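Local coordinates for protein BIFUNCTIONAL PROTEIN Proline utilization A (PutA) (Corynebacterium freiburgense, PDB 5UX5) that catalyses both steps of proline oxidation to glutamate, using an FAD-dependent proline dehydrogenase domain and an NAD-dependent aldehyde dehydrogenase domain joined in one chain, at residues S693-I698 and A728-L733; K865-N870 and G889-S894. All blocks are in the same frame, centred on the assembly; numbering follows the deposited sequence.

Contact 1 (S693-I698 and A728-L733); sequences SGKNAI and ASLVIL
Parallel strands 696-700 and 728-734, the two strands of a beta-alpha-beta unit in the aldehyde dehydrogenase part of PutA, pair here through Ala-697 beside Leu-730 and Ile-698 beside Val-731. The backbone ladder runs from Ile-698 N to Leu-730 O (3.0 Å) and from Ile-732 N to Ile-698 O. One carbonyl oxygen, Asn-696 O, accepts from two successive backbone N-H groups, Ser-729 N (3.0 Å) and Leu-730 N (3.2 Å). Ala-697 CB meets Leu-730 CB at 3.8 Å and, a little farther off, the CD1 tip of Ile-732. Lys-695 crosses Leu-730 at about a right angle. With CG anti to the backbone N (chi1 -168°) and a bend at chi2 (62°), its chain passes CD1 of Leu-730, and Lys-695 NZ donates to Ser-729 OG at 2.9 Å. The same ammonium bonds His-818 O and makes a cation-pi contact with Phe-815. Asn-696 ND2 donates to Cys-725 O and Ala-727 O, while its OD1 accepts from Thr-848 N. Helix 706-718 covers the face of Ile-698 and Val-731 through Val-713, helix 833-841 packs on Ala-697 and Ile-732, and strands 845-852 and 824-830 continue the sheet beyond 696-700 and 728-734 respectively.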
loop_
_atom_site.group_PDB
_atom_site.type_symbol
_atom_site.label_atom_id
_atom_site.label_comp_id
_atom_site.label_asym_id
_atom_site.label_seq_id
_atom_site.Cartn_x
_atom_site.Cartn_y
_atom_site.Cartn_z
ATOM N N SER A 693 -11.138 -15.245 -8.264
ATOM C CA SER A 693 -10.362 -15.639 -7.083
ATOM C C SER A 693 -8.987 -16.210 -7.444
ATOM O O SER A 693 -8.690 -16.440 -8.620
ATOM C CB SER A 693 -11.164 -16.640 -6.236
ATOM O OG SER A 693 -10.488 -16.998 -5.042
ATOM N N GLY A 694 -8.148 -16.449 -6.441
ATOM C CA GLY A 694 -6.796 -16.921 -6.661
ATOM C C GLY A 694 -6.255 -17.563 -5.404
ATOM O O GLY A 694 -6.814 -17.414 -4.313
ATOM N N LYS A 695 -5.186 -18.335 -5.588
ATOM C CA LYS A 695 -4.453 -19.035 -4.530
ATOM C C LYS A 695 -3.010 -18.538 -4.612
ATOM O O LYS A 695 -2.156 -19.150 -5.259
ATOM C CB LYS A 695 -4.540 -20.580 -4.692
ATOM C CG LYS A 695 -4.035 -21.358 -3.449
ATOM C CD LYS A 695 -4.894 -21.017 -2.243
ATOM C CE LYS A 695 -4.369 -21.599 -0.947
ATOM N NZ LYS A 695 -5.348 -21.323 0.148
ATOM N N ASN A 696 -2.724 -17.473 -3.890
ATOM C CA ASN A 696 -1.561 -16.641 -4.144
ATOM C C ASN A 696 -0.505 -16.851 -3.069
ATOM O O ASN A 696 -0.831 -17.019 -1.892
ATOM C CB ASN A 696 -1.992 -15.183 -4.184
ATOM C CG ASN A 696 -3.186 -14.985 -5.064
ATOM O OD1 ASN A 696 -3.120 -15.246 -6.263
ATOM N ND2 ASN A 696 -4.304 -14.559 -4.478
ATOM N N ALA A 697 0.756 -16.830 -3.484
ATOM C CA ALA A 697 1.874 -17.109 -2.609
ATOM C C ALA A 697 2.864 -15.964 -2.669
ATOM O O ALA A 697 2.913 -15.220 -3.657
ATOM C CB ALA A 697 2.575 -18.407 -2.996
ATOM N N ILE A 698 3.633 -15.812 -1.588
ATOM C CA ILE A 698 4.815 -14.952 -1.564
ATOM C C ILE A 698 6.010 -15.826 -1.238
ATOM O O ILE A 698 6.031 -16.490 -0.191
ATOM C CB ILE A 698 4.684 -13.796 -0.558
ATOM C CG1 ILE A 698 3.621 -12.805 -0.999
ATOM C CG2 ILE A 698 6.033 -13.101 -0.263
ATOM C CD1 ILE A 698 3.474 -11.689 0.026
ATOM N N ALA A 728 -2.694 -13.223 0.273
ATOM C CA ALA A 728 -1.564 -14.138 0.382
ATOM C C ALA A 728 -1.982 -15.287 1.289
ATOM O O ALA A 728 -2.090 -15.128 2.500
ATOM C CB ALA A 728 -0.327 -13.425 0.914
ATOM N N SER A 729 -2.246 -16.433 0.694
ATOM C CA SER A 729 -2.660 -17.622 1.402
ATOM C C SER A 729 -1.484 -18.511 1.711
ATOM O O SER A 729 -1.537 -19.310 2.649
ATOM C CB SER A 729 -3.660 -18.397 0.535
ATOM O OG SER A 729 -4.897 -18.632 1.188
ATOM N N LEU A 730 -0.410 -18.341 0.981
ATOM C CA LEU A 730 0.766 -19.164 1.118
ATOM C C LEU A 730 1.976 -18.251 1.185
ATOM O O LEU A 730 2.056 -17.254 0.459
ATOM C CB LEU A 730 0.865 -20.126 -0.068
ATOM C CG LEU A 730 -0.378 -20.999 -0.324
ATOM C CD1 LEU A 730 -0.389 -21.563 -1.728
ATOM C CD2 LEU A 730 -0.467 -22.160 0.650
ATOM N N VAL A 731 2.896 -18.581 2.081
ATOM C CA VAL A 731 4.261 -18.076 2.062
ATOM C C VAL A 731 5.176 -19.297 1.905
ATOM O O VAL A 731 5.047 -20.287 2.643
ATOM C CB VAL A 731 4.567 -17.219 3.328
ATOM C CG1 VAL A 731 4.380 -17.997 4.594
ATOM C CG2 VAL A 731 5.960 -16.583 3.311
ATOM N N ILE A 732 6.051 -19.248 0.903
ATOM C CA ILE A 732 6.959 -20.344 0.573
ATOM C C ILE A 732 8.358 -19.855 0.902
ATOM O O ILE A 732 8.862 -18.934 0.249
ATOM C CB ILE A 732 6.884 -20.747 -0.909
ATOM C CG1 ILE A 732 5.464 -21.016 -1.373
ATOM C CG2 ILE A 732 7.737 -21.963 -1.199
ATOM C CD1 ILE A 732 5.436 -21.231 -2.847
ATOM N N LEU A 733 8.986 -20.462 1.900
ATOM C CA LEU A 733 10.318 -20.081 2.348
ATOM C C LEU A 733 11.348 -21.010 1.725
ATOM O O LEU A 733 11.181 -22.234 1.763
ATOM C CB LEU A 733 10.418 -20.171 3.864
ATOM C CG LEU A 733 9.213 -19.680 4.630
ATOM C CD1 LEU A 733 9.455 -19.935 6.096
ATOM C CD2 LEU A 733 9.080 -18.224 4.369
#

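Contact 2 (K865-N870 and G889-S894); sequences KVEVGN and GWKNSS
Trp-890 lays its indole against the backbone of Glu-867, Val-868 and Gly-869, while Lys-891 reaches the carboxylate of Glu-867. The contact joins the loop that follows helix 856-865 to a tight turn in the aldehyde dehydrogenase part of the chain: Trp-890 to Ser-893 form a type II' beta turn, closed by Ser-893 N to Trp-890 O, with Lys-891 at its second position. Trp-890 loses the most surface to this contact, followed by Glu-867 and Lys-891. Its CG is anti to the carbonyl carbon (chi1 -58°), which swings the ring over the loop. One face receives Gly-869 CA as a CH-pi contact, 4.0 Å from the centroid of the five-membered ring of Trp-890 and 18° off its normal. Val-868 O lies over the same face, nearer the rim, 3.8 Å from Trp-890 CZ2. Farther along the six-membered ring, Trp-890 CZ3 comes within 3.7 Å of Glu-867 CA. The indole NE1 donates to Glu-1058 O and Lys-1057 makes a cation-pi contact with the ring, so strand 1056-1064 also holds this tryptophan. Val-868 O, besides touching the indole, accepts from Gln-1059 NE2 of that strand. Glu-867 and Lys-891, both partly exposed, add charge beside the aromatic packing. Both chains are extended beyond CG and they cross at about a right angle; Lys-891 NZ lies 3.4 Å from Glu-867 CB. The salt bridge itself joins Lys-891 NZ to Glu-867 OE2 at 2.6 Å, with the ammonium on the anti side of that oxygen and 21° out of the carboxylate plane.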
loop_
_atom_site.group_PDB
_atom_site.type_symbol
_atom_site.label_atom_id
_atom_site.label_comp_id
_atom_site.label_asym_id
_atom_site.label_seq_id
_atom_site.Cartn_x
_atom_site.Cartn_y
_atom_site.Cartn_z
ATOM N N LYS A 865 9.938 -16.551 -14.650
ATOM C CA LYS A 865 9.340 -17.872 -14.530
ATOM C C LYS A 865 7.975 -17.879 -13.842
ATOM O O LYS A 865 7.229 -18.852 -14.011
ATOM C CB LYS A 865 10.305 -18.823 -13.806
ATOM N N VAL A 866 7.588 -16.817 -13.121
ATOM C CA VAL A 866 6.357 -16.898 -12.340
ATOM C C VAL A 866 5.171 -16.661 -13.247
ATOM O O VAL A 866 5.216 -15.800 -14.133
ATOM C CB VAL A 866 6.347 -15.907 -11.166
ATOM C CG1 VAL A 866 6.311 -14.460 -11.658
ATOM C CG2 VAL A 866 5.149 -16.225 -10.263
ATOM N N GLU A 867 4.095 -17.399 -12.990
ATOM C CA GLU A 867 2.935 -17.488 -13.867
ATOM C C GLU A 867 1.726 -16.917 -13.156
ATOM O O GLU A 867 0.803 -17.662 -12.808
ATOM C CB GLU A 867 2.703 -18.920 -14.298
ATOM C CG GLU A 867 3.804 -19.425 -15.190
ATOM C CD GLU A 867 3.661 -20.891 -15.548
ATOM O OE1 GLU A 867 4.412 -21.335 -16.463
ATOM O OE2 GLU A 867 2.774 -21.573 -14.958
ATOM N N VAL A 868 1.732 -15.595 -12.983
ATOM C CA VAL A 868 0.649 -14.846 -12.354
ATOM C C VAL A 868 0.391 -13.583 -13.163
ATOM O O VAL A 868 1.283 -13.049 -13.830
ATOM C CB VAL A 868 0.970 -14.453 -10.894
ATOM C CG1 VAL A 868 1.244 -15.679 -10.072
ATOM C CG2 VAL A 868 2.143 -13.467 -10.851
ATOM N N GLY A 869 -0.829 -13.082 -13.080
ATOM C CA GLY A 869 -1.115 -11.879 -13.822
ATOM C C GLY A 869 -0.511 -10.661 -13.156
ATOM O O GLY A 869 0.000 -9.769 -13.843
ATOM N N ASN A 870 -0.528 -10.629 -11.815
ATOM C CA ASN A 870 0.012 -9.520 -11.021
ATOM C C ASN A 870 1.181 -10.035 -10.179
ATOM O O ASN A 870 0.987 -10.759 -9.195
ATOM C CB ASN A 870 -1.079 -8.897 -10.142
ATOM C CG ASN A 870 -1.987 -7.918 -10.906
ATOM O OD1 ASN A 870 -2.867 -8.324 -11.659
ATOM N ND2 ASN A 870 -1.784 -6.635 -10.688
ATOM N N GLY A 889 -6.067 -12.024 -13.722
ATOM C CA GLY A 889 -5.306 -13.237 -13.533
ATOM C C GLY A 889 -5.225 -14.132 -14.764
ATOM O O GLY A 889 -5.890 -13.917 -15.777
ATOM N N TRP A 890 -4.425 -15.179 -14.628
ATOM C CA TRP A 890 -4.312 -16.251 -15.597
ATOM C C TRP A 890 -4.985 -17.504 -15.037
ATOM O O TRP A 890 -5.420 -17.537 -13.883
ATOM C CB TRP A 890 -2.833 -16.516 -15.911
ATOM C CG TRP A 890 -2.069 -15.322 -16.444
ATOM C CD1 TRP A 890 -2.595 -14.135 -16.844
ATOM C CD2 TRP A 890 -0.639 -15.227 -16.691
ATOM N NE1 TRP A 890 -1.589 -13.292 -17.304
ATOM C CE2 TRP A 890 -0.386 -13.940 -17.214
ATOM C CE3 TRP A 890 0.440 -16.094 -16.494
ATOM C CZ2 TRP A 890 0.887 -13.504 -17.541
ATOM C CZ3 TRP A 890 1.701 -15.668 -16.836
ATOM C CH2 TRP A 890 1.916 -14.378 -17.355
ATOM N N LYS A 891 -5.078 -18.540 -15.870
ATOM C CA LYS A 891 -5.515 -19.895 -15.459
ATOM C C LYS A 891 -6.922 -19.853 -14.865
ATOM O O LYS A 891 -7.834 -19.276 -15.477
ATOM C CB LYS A 891 -4.439 -20.470 -14.542
ATOM C CG LYS A 891 -3.088 -20.641 -15.205
ATOM C CD LYS A 891 -2.041 -21.046 -14.198
ATOM C CE LYS A 891 -0.707 -21.242 -14.881
ATOM N NZ LYS A 891 0.424 -21.481 -13.936
ATOM N N ASN A 892 -7.167 -20.451 -13.695
ATOM C CA ASN A 892 -8.521 -20.472 -13.155
ATOM C C ASN A 892 -8.929 -19.141 -12.568
ATOM O O ASN A 892 -10.077 -19.003 -12.135
ATOM C CB ASN A 892 -8.669 -21.564 -12.096
ATOM C CG ASN A 892 -10.132 -21.832 -11.704
ATOM O OD1 ASN A 892 -10.432 -22.028 -10.523
ATOM N ND2 ASN A 892 -11.036 -21.845 -12.681
ATOM N N SER A 893 -8.037 -18.153 -12.563
ATOM C CA SER A 893 -8.384 -16.881 -11.957
ATOM C C SER A 893 -9.224 -16.009 -12.880
ATOM O O SER A 893 -9.846 -15.055 -12.415
ATOM C CB SER A 893 -7.105 -16.161 -11.532
ATOM O OG SER A 893 -6.271 -17.035 -10.765
ATOM N N SER A 894 -9.279 -16.318 -14.170
ATOM C CA SER A 894 -9.971 -15.470 -15.128
ATOM C C SER A 894 -10.811 -16.325 -16.086
ATOM O O SER A 894 -10.470 -17.475 -16.404
ATOM C CB SER A 894 -8.954 -14.616 -15.875
ATOM O OG SER A 894 -9.534 -13.972 -17.002
#

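Contacts 1 and 2 lie with their centres about 12 Å apart in the aldehyde dehydrogenase part of the chain, tied together by strand 845-852: it pairs with strand 696-700 of contact 1 and, at contact 2, with strand 870-873, which begins at Asn-870, and with the short, weakly bonded strand 890-891. Contact 1 is buried, held mainly by backbone bonds between parallel strands, with alanine, leucine and isoleucine side chains packed beside them. Contact 2 is only partly buried and has no backbone hydrogen bond between its segments; an indole face and a salt bridge do that work. Lysines serve both, bonding a serine hydroxyl in contact 1 and a carboxylate in contact 2. The two touch through a weak hydrogen bond between Ser-693 O and Ser-893 OG.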